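Local structure of protein argonaute (Methanocaldococcus jannaschii, 5G5S) at residues D377-M382 with F429-G434; E366-E371 with I461-W466; Y142-K145 with D150-L153. The protein uses short single-stranded DNA guides to bind complementary single-stranded DNA targets and slice them, and may serve in defence against invading genetic elements. All blocks are in the same frame, centred on the assembly; numbering follows the deposited sequence.

Contact 1 (D377-M382 with F429-G434); sequences DKVNKM and FALIIG
V379 and L431 reach toward each other between a helix and a sheet of the Mid domain, a Rossmann-like fold of four parallel strands. Helix 372-390 is the connection of a beta-alpha-beta crossover from strand 357-365 to strand 397-407, and here it also touches strand 428-434. Over these short segments helix and strand run at 145° to each other, with axes 11.7 Å apart, so only side chains bridge the gap. There are no hydrogen bonds across it.

The tight part is a cluster of methyl groups. L431 extends from the strand with CG anti to its backbone N (chi1 -179°), which carries CD2 out to the helix. There V379 CG2 meets it at 3.8 Å and V379 CG1 lies a little farther off, so both valine branches close on one leucine methyl. I433, two residues along on the same side of the strand, slants in so that its CD1 is 4.1 Å from V379 CG2. The cluster continues onto I362 of the neighbouring strand and L478 of helix 473-485.

The other side of the helix is polar and looser. D377 is exposed and makes a salt bridge with K373, one turn back, while N380 OD1 is hydrogen-bonded to Y400 OH. K381 is partly exposed and is modelled only as far as CB. K378 forms the flank toward helix 463-467: it packs on W463, makes a cation-pi contact with W466, and its NZ is hydrogen-bonded to D469 O.

One turn beyond V379, M382 bends at its thioether and brings CE to 4.1 Å from L431 CD2.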
ATOM      1  N   ASP A 377     -34.021   5.327 -14.252  1.00111.15           N
ATOM      2  CA  ASP A 377     -33.918   4.509 -15.464  1.00111.33           C
ATOM      3  C   ASP A 377     -32.562   3.783 -15.629  1.00109.69           C
ATOM      4  O   ASP A 377     -32.500   2.793 -16.357  1.00109.29           O
ATOM      5  CB  ASP A 377     -34.274   5.341 -16.712  1.00117.51           C
ATOM      6  CG  ASP A 377     -35.743   5.740 -16.831  1.00139.57           C
ATOM      7  OD1 ASP A 377     -36.388   5.980 -15.780  1.00142.24           O
ATOM      8  OD2 ASP A 377     -36.237   5.856 -17.977  1.00150.16           O
ATOM      9  N   LYS A 378     -31.499   4.250 -14.937  1.00101.78           N
ATOM     10  CA  LYS A 378     -30.162   3.650 -14.960  1.00 97.01           C
ATOM     11  C   LYS A 378     -30.019   2.545 -13.902  1.00 97.54           C
ATOM     12  O   LYS A 378     -29.447   1.493 -14.193  1.00 96.33           O
ATOM     13  CB  LYS A 378     -29.074   4.721 -14.773  1.00 97.39           C
ATOM     14  CG  LYS A 378     -28.369   5.107 -16.064  1.00105.79           C
ATOM     15  CD  LYS A 378     -27.059   4.347 -16.257  1.00105.01           C
ATOM     16  CE  LYS A 378     -26.477   4.638 -17.616  1.00110.08           C
ATOM     17  NZ  LYS A 378     -25.322   3.760 -17.920  1.00111.94           N
ATOM     18  N   VAL A 379     -30.526   2.799 -12.674  1.00 92.51           N
ATOM     19  CA  VAL A 379     -30.537   1.874 -11.530  1.00 90.01           C
ATOM     20  C   VAL A 379     -31.500   0.692 -11.844  1.00 97.78           C
ATOM     21  O   VAL A 379     -31.173  -0.456 -11.542  1.00 96.00           O
ATOM     22  CB  VAL A 379     -30.922   2.630 -10.220  1.00 93.36           C
ATOM     23  CG1 VAL A 379     -31.160   1.684  -9.046  1.00 92.33           C
ATOM     24  CG2 VAL A 379     -29.880   3.682  -9.856  1.00 90.80           C
ATOM     25  N   ASN A 380     -32.665   0.985 -12.471  1.00 99.49           N
ATOM     26  CA  ASN A 380     -33.668  -0.018 -12.849  1.00102.81           C
ATOM     27  C   ASN A 380     -33.187  -0.944 -13.973  1.00107.88           C
ATOM     28  O   ASN A 380     -33.177  -2.160 -13.776  1.00107.63           O
ATOM     29  CB  ASN A 380     -35.018   0.627 -13.187  1.00106.08           C
ATOM     30  CG  ASN A 380     -35.728   1.266 -12.010  1.00123.10           C
ATOM     31  OD1 ASN A 380     -35.525   0.908 -10.843  1.00112.17           O
ATOM     32  ND2 ASN A 380     -36.602   2.223 -12.292  1.00116.74           N
ATOM     33  N   LYS A 381     -32.747  -0.375 -15.124  1.00104.86           N
ATOM     34  CA  LYS A 381     -32.234  -1.133 -16.276  1.00104.45           C
ATOM     35  C   LYS A 381     -31.058  -2.036 -15.913  1.00104.45           C
ATOM     36  O   LYS A 381     -30.902  -3.090 -16.520  1.00105.29           O
ATOM     37  CB  LYS A 381     -31.853  -0.203 -17.436  1.00107.64           C
ATOM     38  N   MET A 382     -30.242  -1.639 -14.922  1.00 97.15           N
ATOM     39  CA  MET A 382     -29.113  -2.449 -14.469  1.00 93.29           C
ATOM     40  C   MET A 382     -29.576  -3.596 -13.556  1.00100.05           C
ATOM     41  O   MET A 382     -29.195  -4.745 -13.785  1.00100.90           O
ATOM     42  CB  MET A 382     -28.051  -1.586 -13.771  1.00 91.61           C
ATOM     43  CG  MET A 382     -27.005  -2.417 -13.024  1.00 91.30           C
ATOM     44  SD  MET A 382     -25.894  -1.499 -11.953  1.00 91.39           S
ATOM     45  CE  MET A 382     -27.014  -0.940 -10.714  1.00 89.40           C
ATOM     46  N   PHE A 429     -28.030  -3.872   1.308  1.00 86.43           N
ATOM     47  CA  PHE A 429     -27.174  -3.185   0.355  1.00 82.73           C
ATOM     48  C   PHE A 429     -27.624  -1.745   0.151  1.00 88.30           C
ATOM     49  O   PHE A 429     -28.798  -1.437   0.337  1.00 90.86           O
ATOM     50  CB  PHE A 429     -27.046  -3.948  -0.980  1.00 83.13           C
ATOM     51  CG  PHE A 429     -25.960  -3.375  -1.865  1.00 81.32           C
ATOM     52  CD1 PHE A 429     -24.617  -3.605  -1.584  1.00 81.22           C
ATOM     53  CD2 PHE A 429     -26.276  -2.537  -2.928  1.00 83.26           C
ATOM     54  CE1 PHE A 429     -23.614  -3.023  -2.360  1.00 79.37           C
ATOM     55  CE2 PHE A 429     -25.269  -1.951  -3.699  1.00 83.45           C
ATOM     56  CZ  PHE A 429     -23.948  -2.198  -3.409  1.00 78.36           C
ATOM     57  N   ALA A 430     -26.681  -0.851  -0.194  1.00 82.87           N
ATOM     58  CA  ALA A 430     -27.004   0.542  -0.484  1.00 83.30           C
ATOM     59  C   ALA A 430     -26.201   1.028  -1.676  1.00 82.08           C
ATOM     60  O   ALA A 430     -24.983   0.920  -1.680  1.00 77.95           O
ATOM     61  CB  ALA A 430     -26.764   1.423   0.731  1.00 84.96           C
ATOM     62  N   LEU A 431     -26.891   1.514  -2.710  1.00 79.50           N
ATOM     63  CA  LEU A 431     -26.239   2.054  -3.896  1.00 77.57           C
ATOM     64  C   LEU A 431     -26.276   3.573  -3.754  1.00 81.91           C
ATOM     65  O   LEU A 431     -27.352   4.168  -3.706  1.00 83.01           O
ATOM     66  CB  LEU A 431     -26.940   1.573  -5.180  1.00 78.78           C
ATOM     67  CG  LEU A 431     -26.359   2.040  -6.517  1.00 82.42           C
ATOM     68  CD1 LEU A 431     -25.029   1.351  -6.825  1.00 79.73           C
ATOM     69  CD2 LEU A 431     -27.351   1.813  -7.647  1.00 85.79           C
ATOM     70  N   ILE A 432     -25.094   4.177  -3.588  1.00 77.74           N
ATOM     71  CA  ILE A 432     -24.941   5.614  -3.392  1.00 78.98           C
ATOM     72  C   ILE A 432     -24.607   6.293  -4.730  1.00 84.62           C
ATOM     73  O   ILE A 432     -23.586   5.979  -5.351  1.00 80.81           O
ATOM     74  CB  ILE A 432     -23.894   5.924  -2.273  1.00 80.32           C
ATOM     75  CG1 ILE A 432     -24.287   5.297  -0.920  1.00 79.98           C
ATOM     76  CG2 ILE A 432     -23.636   7.428  -2.130  1.00 83.35           C
ATOM     77  CD1 ILE A 432     -23.054   4.930  -0.030  1.00 73.51           C
ATOM     78  N   ILE A 433     -25.488   7.214  -5.168  1.00 85.81           N
ATOM     79  CA  ILE A 433     -25.316   8.007  -6.387  1.00 87.42           C
ATOM     80  C   ILE A 433     -24.903   9.418  -5.937  1.00 90.63           C
ATOM     81  O   ILE A 433     -25.698  10.144  -5.325  1.00 90.82           O
ATOM     82  CB  ILE A 433     -26.597   8.024  -7.284  1.00 94.33           C
ATOM     83  CG1 ILE A 433     -27.343   6.649  -7.345  1.00 94.72           C
ATOM     84  CG2 ILE A 433     -26.321   8.631  -8.673  1.00 96.26           C
ATOM     85  CD1 ILE A 433     -26.627   5.487  -8.042  1.00100.20           C
ATOM     86  N   GLY A 434     -23.649   9.763  -6.202  1.00 86.04           N
ATOM     87  CA  GLY A 434     -23.084  11.049  -5.817  1.00 87.73           C
ATOM     88  C   GLY A 434     -22.544  11.877  -6.962  1.00 93.61           C
ATOM     89  O   GLY A 434     -22.735  11.532  -8.131  1.00 93.56           O
TER

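Contact 2 (E366-E371 with I461-W466); sequences EEIKDE and ILWENW
The two backbones come nearest at I368 and W463, whose CA atoms are 8.2 Å apart, where the 3-10 turn after strand 357-365 faces the start of helix 463-467. Both are strand-to-helix junctions of the Rossmann-like Mid domain: E371 is the N-cap of helix 372-390 and L462 that of helix 463-467. Residues 459-462, which bind the phosphorylated 5' end of the guide, lead straight into W463; the touching residues I368, E371 and W463 are structural packing next to that region.

I368 makes the apolar half. Its CG1 sits between the backbone N and the carbonyl carbon (chi1 56°), and CD1 comes obliquely to the base of the tryptophan, 3.7 Å from W463 CB. I433 packs against both residues and joins them to the sheet.

The polar half lies at the edge of the indole. The E371 chain extends beyond CG and carries OE2 close to the ring plane, while the carboxylate as a whole is turned 67° from the indole. R467 forms a salt bridge with the same oxygen, so OE2 has two partners. The bond from the indole is a bent and weak one: W463 NE1 lies 3.0 Å from E371 OE2, with 139° at the hydrogen.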
ATOM      1  N   GLU A 366     -28.682  15.032  -2.758  1.00108.25           N
ATOM      2  CA  GLU A 366     -29.652  16.133  -2.913  1.00113.01           C
ATOM      3  C   GLU A 366     -29.327  17.069  -4.080  1.00119.57           C
ATOM      4  O   GLU A 366     -30.234  17.479  -4.801  1.00122.83           O
ATOM      5  CB  GLU A 366     -29.755  16.954  -1.618  1.00117.33           C
ATOM      6  CG  GLU A 366     -30.725  16.394  -0.595  1.00127.24           C
ATOM      7  CD  GLU A 366     -30.904  17.242   0.651  1.00149.20           C
ATOM      8  OE1 GLU A 366     -31.121  18.469   0.519  1.00149.52           O
ATOM      9  OE2 GLU A 366     -30.870  16.668   1.764  1.00139.58           O
ATOM     10  N   GLU A 367     -28.030  17.386  -4.265  1.00115.01           N
ATOM     11  CA  GLU A 367     -27.502  18.280  -5.299  1.00116.97           C
ATOM     12  C   GLU A 367     -27.737  17.818  -6.748  1.00120.41           C
ATOM     13  O   GLU A 367     -27.631  18.638  -7.663  1.00123.05           O
ATOM     14  CB  GLU A 367     -26.013  18.589  -5.051  1.00116.88           C
ATOM     15  CG  GLU A 367     -25.746  19.354  -3.762  1.00130.48           C
ATOM     16  CD  GLU A 367     -24.564  20.307  -3.800  1.00154.68           C
ATOM     17  OE1 GLU A 367     -23.432  19.852  -4.087  1.00131.28           O
ATOM     18  OE2 GLU A 367     -24.770  21.511  -3.522  1.00158.58           O
ATOM     19  N   ILE A 368     -28.065  16.525  -6.957  1.00113.80           N
ATOM     20  CA  ILE A 368     -28.322  15.965  -8.293  1.00113.24           C
ATOM     21  C   ILE A 368     -29.795  15.531  -8.533  1.00119.29           C
ATOM     22  O   ILE A 368     -30.074  14.811  -9.496  1.00117.74           O
ATOM     23  CB  ILE A 368     -27.266  14.899  -8.720  1.00111.64           C
ATOM     24  CG1 ILE A 368     -27.153  13.742  -7.695  1.00108.05           C
ATOM     25  CG2 ILE A 368     -25.904  15.558  -8.995  1.00112.93           C
ATOM     26  CD1 ILE A 368     -26.627  12.433  -8.231  1.00108.53           C
ATOM     27  N   LYS A 369     -30.727  16.028  -7.688  1.00119.50           N
ATOM     28  CA  LYS A 369     -32.168  15.733  -7.709  1.00122.49           C
ATOM     29  C   LYS A 369     -32.902  15.992  -9.032  1.00130.65           C
ATOM     30  O   LYS A 369     -33.940  15.370  -9.265  1.00132.00           O
ATOM     31  CB  LYS A 369     -32.890  16.457  -6.559  1.00128.88           C
ATOM     32  N   ASP A 370     -32.389  16.912  -9.882  1.00129.25           N
ATOM     33  CA  ASP A 370     -33.008  17.273 -11.172  1.00132.66           C
ATOM     34  C   ASP A 370     -33.000  16.111 -12.159  1.00133.27           C
ATOM     35  O   ASP A 370     -33.920  15.990 -12.972  1.00135.92           O
ATOM     36  CB  ASP A 370     -32.308  18.482 -11.825  1.00137.11           C
ATOM     37  CG  ASP A 370     -31.703  19.483 -10.864  1.00148.10           C
ATOM     38  OD1 ASP A 370     -30.641  19.167 -10.266  1.00144.04           O
ATOM     39  OD2 ASP A 370     -32.262  20.599 -10.739  1.00157.27           O
ATOM     40  N   GLU A 371     -31.956  15.268 -12.089  1.00123.81           N
ATOM     41  CA  GLU A 371     -31.755  14.125 -12.979  1.00120.48           C
ATOM     42  C   GLU A 371     -32.346  12.803 -12.455  1.00120.70           C
ATOM     43  O   GLU A 371     -31.921  11.734 -12.901  1.00116.31           O
ATOM     44  CB  GLU A 371     -30.263  13.985 -13.331  1.00118.27           C
ATOM     45  CG  GLU A 371     -29.717  15.130 -14.164  1.00131.20           C
ATOM     46  CD  GLU A 371     -28.220  15.311 -14.031  1.00150.71           C
ATOM     47  OE1 GLU A 371     -27.791  16.025 -13.097  1.00148.25           O
ATOM     48  OE2 GLU A 371     -27.474  14.717 -14.842  1.00142.34           O
ATOM     49  N   ILE A 461     -20.946   5.715  -6.479  1.00 78.54           N
ATOM     50  CA  ILE A 461     -20.653   5.919  -7.898  1.00 79.32           C
ATOM     51  C   ILE A 461     -20.927   7.386  -8.262  1.00 88.08           C
ATOM     52  O   ILE A 461     -21.876   7.966  -7.725  1.00 90.26           O
ATOM     53  CB  ILE A 461     -21.475   4.886  -8.743  1.00 82.42           C
ATOM     54  CG1 ILE A 461     -20.762   4.402 -10.036  1.00 82.60           C
ATOM     55  CG2 ILE A 461     -22.979   5.209  -8.901  1.00 85.01           C
ATOM     56  CD1 ILE A 461     -20.720   5.343 -11.197  1.00 94.49           C
ATOM     57  N   LEU A 462     -20.082   8.003  -9.122  1.00 86.27           N
ATOM     58  CA  LEU A 462     -20.305   9.398  -9.533  1.00 89.99           C
ATOM     59  C   LEU A 462     -21.258   9.418 -10.714  1.00 96.70           C
ATOM     60  O   LEU A 462     -20.984   8.780 -11.737  1.00 96.05           O
ATOM     61  CB  LEU A 462     -18.998  10.154  -9.869  1.00 90.85           C
ATOM     62  CG  LEU A 462     -17.958  10.342  -8.750  1.00 94.67           C
ATOM     63  CD1 LEU A 462     -16.694  10.973  -9.299  1.00 96.51           C
ATOM     64  CD2 LEU A 462     -18.492  11.189  -7.591  1.00 97.99           C
ATOM     65  N   TRP A 463     -22.395  10.120 -10.557  1.00 96.50           N
ATOM     66  CA  TRP A 463     -23.438  10.218 -11.579  1.00 99.12           C
ATOM     67  C   TRP A 463     -22.969  10.765 -12.922  1.00106.99           C
ATOM     68  O   TRP A 463     -23.360  10.220 -13.956  1.00107.13           O
ATOM     69  CB  TRP A 463     -24.680  10.969 -11.073  1.00100.62           C
ATOM     70  CG  TRP A 463     -25.762  11.093 -12.109  1.00104.46           C
ATOM     71  CD1 TRP A 463     -26.235  12.246 -12.662  1.00111.36           C
ATOM     72  CD2 TRP A 463     -26.396  10.018 -12.815  1.00103.97           C
ATOM     73  NE1 TRP A 463     -27.167  11.958 -13.631  1.00112.78           N
ATOM     74  CE2 TRP A 463     -27.279  10.597 -13.752  1.00111.58           C
ATOM     75  CE3 TRP A 463     -26.318   8.614 -12.734  1.00102.38           C
ATOM     76  CZ2 TRP A 463     -28.091   9.826 -14.589  1.00111.89           C
ATOM     77  CZ3 TRP A 463     -27.115   7.852 -13.571  1.00104.97           C
ATOM     78  CH2 TRP A 463     -27.985   8.456 -14.489  1.00109.45           C
ATOM     79  N   GLU A 464     -22.134  11.829 -12.906  1.00106.65           N
ATOM     80  CA  GLU A 464     -21.586  12.463 -14.115  1.00109.44           C
ATOM     81  C   GLU A 464     -20.922  11.431 -15.031  1.00110.56           C
ATOM     82  O   GLU A 464     -21.186  11.422 -16.235  1.00113.12           O
ATOM     83  CB  GLU A 464     -20.594  13.593 -13.764  1.00112.67           C
ATOM     84  CG  GLU A 464     -21.231  14.824 -13.135  1.00125.94           C
ATOM     85  CD  GLU A 464     -21.014  14.971 -11.639  1.00138.48           C
ATOM     86  OE1 GLU A 464     -21.249  13.987 -10.899  1.00120.63           O
ATOM     87  OE2 GLU A 464     -20.630  16.081 -11.206  1.00128.74           O
ATOM     88  N   ASN A 465     -20.122  10.530 -14.446  1.00101.99           N
ATOM     89  CA  ASN A 465     -19.434   9.463 -15.166  1.00 99.72           C
ATOM     90  C   ASN A 465     -20.387   8.352 -15.639  1.00102.54           C
ATOM     91  O   ASN A 465     -20.266   7.905 -16.784  1.00103.42           O
ATOM     92  CB  ASN A 465     -18.289   8.900 -14.325  1.00 95.58           C
ATOM     93  CG  ASN A 465     -17.159   9.875 -14.075  1.00115.74           C
ATOM     94  OD1 ASN A 465     -16.696  10.596 -14.976  1.00107.87           O
ATOM     95  ND2 ASN A 465     -16.669   9.888 -12.841  1.00105.22           N
ATOM     96  N   TRP A 466     -21.337   7.919 -14.774  1.00 96.57           N
ATOM     97  CA  TRP A 466     -22.303   6.865 -15.105  1.00 95.49           C
ATOM     98  C   TRP A 466     -23.305   7.265 -16.190  1.00103.28           C
ATOM     99  O   TRP A 466     -23.721   6.401 -16.961  1.00103.56           O
ATOM    100  CB  TRP A 466     -23.031   6.358 -13.848  1.00 92.29           C
ATOM    101  CG  TRP A 466     -23.566   4.953 -13.949  1.00 91.78           C
ATOM    102  CD1 TRP A 466     -23.176   3.983 -14.826  1.00 94.03           C
ATOM    103  CD2 TRP A 466     -24.564   4.354 -13.105  1.00 91.23           C
ATOM    104  NE1 TRP A 466     -23.893   2.827 -14.604  1.00 92.94           N
ATOM    105  CE2 TRP A 466     -24.746   3.026 -13.550  1.00 94.20           C
ATOM    106  CE3 TRP A 466     -25.343   4.821 -12.032  1.00 93.04           C
ATOM    107  CZ2 TRP A 466     -25.673   2.159 -12.959  1.00 93.60           C
ATOM    108  CZ3 TRP A 466     -26.256   3.958 -11.445  1.00 94.39           C
ATOM    109  CH2 TRP A 466     -26.417   2.646 -11.909  1.00 94.66           C
TER

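Contact 3 (Y142-K145 with D150-L153); sequences YEVK and DYYL
K145 and Y152 hold the two strands together with a reciprocal pair of backbone hydrogen bonds. K145 N gives to Y152 O and Y152 N to K145 O, each 2.8 Å long. The adjacent pair, V144 with L153, is non-hydrogen-bonded, and its CA atoms are 4.5 Å apart.

Weaker CA-H...O contacts flank these bonds. L153 CA lies 3.4 Å from E143 O, and Y151 CA is as far from K145 O, so that carbonyl meets both a strong and a weak donor.

Apolar contact gathers on the face of V144 and L153. With CG anti to its backbone N (chi1 -168°), L153 turns CD1 to the edge of the Y142 ring, 3.8 Å from Y142 CD2. I114 and L118 of helix 114-122 continue this packing.

The polar ends lead away from the pairing. Y142 OH is hydrogen-bonded to E115 OE2, and the Y142 ring takes a cation-pi contact from R105. Y142 also touches K109, which contacts the guide DNA. K145 lies on the face of Y152; its NZ is hydrogen-bonded to G619 O and makes a salt bridge with E101.

The alternation of hydrogen-bonded and non-hydrogen-bonded pairs is that of antiparallel pairing, and the short turn joining strands 134-147 and 150-163 makes it a beta hairpin.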
ATOM      1  N   TYR A 142      18.769   8.575  -3.154  1.00 63.83           N
ATOM      2  CA  TYR A 142      19.774   7.742  -3.787  1.00 63.73           C
ATOM      3  C   TYR A 142      20.061   6.459  -3.024  1.00 66.41           C
ATOM      4  O   TYR A 142      19.892   6.385  -1.807  1.00 64.90           O
ATOM      5  CB  TYR A 142      21.059   8.551  -4.057  1.00 66.82           C
ATOM      6  CG  TYR A 142      21.815   8.882  -2.791  1.00 69.25           C
ATOM      7  CD1 TYR A 142      21.382   9.898  -1.940  1.00 71.13           C
ATOM      8  CD2 TYR A 142      22.943   8.158  -2.420  1.00 70.62           C
ATOM      9  CE1 TYR A 142      22.015  10.140  -0.724  1.00 71.93           C
ATOM     10  CE2 TYR A 142      23.593   8.399  -1.212  1.00 72.65           C
ATOM     11  CZ  TYR A 142      23.137   9.406  -0.377  1.00 82.19           C
ATOM     12  OH  TYR A 142      23.803   9.670   0.793  1.00 88.05           O
ATOM     13  N   GLU A 143      20.524   5.457  -3.768  1.00 64.07           N
ATOM     14  CA  GLU A 143      20.910   4.134  -3.299  1.00 63.10           C
ATOM     15  C   GLU A 143      21.953   3.598  -4.260  1.00 64.89           C
ATOM     16  O   GLU A 143      22.014   4.046  -5.406  1.00 65.06           O
ATOM     17  CB  GLU A 143      19.682   3.222  -3.382  1.00 63.36           C
ATOM     18  CG  GLU A 143      19.568   2.203  -2.268  1.00 74.42           C
ATOM     19  CD  GLU A 143      18.253   1.449  -2.317  1.00 99.48           C
ATOM     20  OE1 GLU A 143      17.920   0.904  -3.395  1.00 86.07           O
ATOM     21  OE2 GLU A 143      17.539   1.430  -1.287  1.00100.82           O
ATOM     22  N   VAL A 144      22.777   2.644  -3.813  0.50 62.03           N
ATOM     23  CA  VAL A 144      23.738   1.994  -4.703  0.50 62.67           C
ATOM     24  C   VAL A 144      23.419   0.515  -4.874  0.50 64.98           C
ATOM     25  O   VAL A 144      22.960  -0.133  -3.934  0.50 62.77           O
ATOM     26  CB  VAL A 144      25.250   2.395  -4.643  0.50 68.57           C
ATOM     27  CG1 VAL A 144      25.529   3.462  -3.604  0.50 68.52           C
ATOM     28  CG2 VAL A 144      26.192   1.203  -4.499  0.50 69.09           C
ATOM     29  N   LYS A 145      23.563   0.018  -6.105  1.00 63.47           N
ATOM     30  CA  LYS A 145      23.252  -1.361  -6.464  1.00 63.85           C
ATOM     31  C   LYS A 145      24.384  -2.003  -7.201  1.00 69.86           C
ATOM     32  O   LYS A 145      24.967  -1.383  -8.094  1.00 72.70           O
ATOM     33  CB  LYS A 145      21.941  -1.452  -7.275  1.00 66.35           C
ATOM     34  CG  LYS A 145      20.648  -1.230  -6.454  1.00 68.07           C
ATOM     35  CD  LYS A 145      20.379  -2.269  -5.338  1.00 71.56           C
ATOM     36  CE  LYS A 145      20.300  -3.694  -5.833  1.00 80.18           C
ATOM     37  NZ  LYS A 145      20.333  -4.664  -4.709  1.00 86.56           N
ATOM     38  N   ASP A 150      29.652  -4.366 -11.375  1.00 80.10           N
ATOM     39  CA  ASP A 150      29.625  -2.912 -11.331  1.00 78.87           C
ATOM     40  C   ASP A 150      28.637  -2.352 -10.328  1.00 77.97           C
ATOM     41  O   ASP A 150      27.639  -2.996 -10.007  1.00 75.28           O
ATOM     42  CB  ASP A 150      29.369  -2.328 -12.730  1.00 82.47           C
ATOM     43  CG  ASP A 150      30.431  -2.673 -13.762  1.00 94.33           C
ATOM     44  OD1 ASP A 150      31.643  -2.574 -13.432  1.00 94.71           O
ATOM     45  OD2 ASP A 150      30.054  -3.001 -14.910  1.00102.95           O
ATOM     46  N   TYR A 151      28.926  -1.133  -9.844  1.00 73.92           N
ATOM     47  CA  TYR A 151      28.095  -0.386  -8.902  1.00 70.56           C
ATOM     48  C   TYR A 151      27.391   0.738  -9.619  1.00 73.73           C
ATOM     49  O   TYR A 151      28.014   1.495 -10.370  1.00 75.81           O
ATOM     50  CB  TYR A 151      28.917   0.133  -7.710  1.00 71.36           C
ATOM     51  CG  TYR A 151      29.527  -0.993  -6.910  1.00 71.44           C
ATOM     52  CD1 TYR A 151      28.818  -1.604  -5.879  1.00 70.36           C
ATOM     53  CD2 TYR A 151      30.783  -1.503  -7.232  1.00 74.22           C
ATOM     54  CE1 TYR A 151      29.360  -2.667  -5.162  1.00 72.08           C
ATOM     55  CE2 TYR A 151      31.330  -2.574  -6.529  1.00 74.52           C
ATOM     56  CZ  TYR A 151      30.614  -3.154  -5.496  1.00 75.61           C
ATOM     57  OH  TYR A 151      31.134  -4.213  -4.806  1.00 71.72           O
ATOM     58  N   TYR A 152      26.079   0.814  -9.406  1.00 67.28           N
ATOM     59  CA  TYR A 152      25.191   1.794 -10.013  1.00 66.43           C
ATOM     60  C   TYR A 152      24.558   2.615  -8.957  1.00 68.52           C
ATOM     61  O   TYR A 152      24.175   2.085  -7.923  1.00 66.75           O
ATOM     62  CB  TYR A 152      24.086   1.082 -10.832  1.00 65.85           C
ATOM     63  CG  TYR A 152      24.633   0.329 -12.028  1.00 68.63           C
ATOM     64  CD1 TYR A 152      25.147  -0.962 -11.892  1.00 69.94           C
ATOM     65  CD2 TYR A 152      24.672   0.917 -13.290  1.00 71.85           C
ATOM     66  CE1 TYR A 152      25.668  -1.651 -12.985  1.00 71.72           C
ATOM     67  CE2 TYR A 152      25.228   0.253 -14.382  1.00 75.48           C
ATOM     68  CZ  TYR A 152      25.719  -1.034 -14.227  1.00 83.10           C
ATOM     69  OH  TYR A 152      26.242  -1.692 -15.315  1.00 90.04           O
ATOM     70  N   LEU A 153      24.419   3.909  -9.202  1.00 67.39           N
ATOM     71  CA  LEU A 153      23.684   4.758  -8.281  1.00 65.43           C
ATOM     72  C   LEU A 153      22.262   4.853  -8.805  1.00 67.44           C
ATOM     73  O   LEU A 153      22.063   5.161  -9.982  1.00 67.70           O
ATOM     74  CB  LEU A 153      24.302   6.160  -8.096  1.00 67.28           C
ATOM     75  CG  LEU A 153      23.710   6.964  -6.905  1.00 70.58           C
ATOM     76  CD1 LEU A 153      24.395   6.612  -5.584  1.00 69.67           C
ATOM     77  CD2 LEU A 153      23.780   8.456  -7.150  1.00 74.58           C
TER

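In the fold
Contact 3 comes first along the chain, closing its hairpin well before the other two begin. It lies across the centre of the protein from them, its centre about 53 Å from that of contact 1 and about 51 Å from that of contact 2. Those two are neighbours in the Mid domain, with centres about 11 Å apart, and the chain passes through both segments of contact 1 between the two of contact 2. Strands 428-434 and 456-462 lie side by side in the parallel sheet, where I432 O is 2.9 Å from I461 N. Contacts 1 and 2 thus belong to the domain that binds the phosphorylated 5' end of the guide, while the distant hairpin packs near K109, another guide contact.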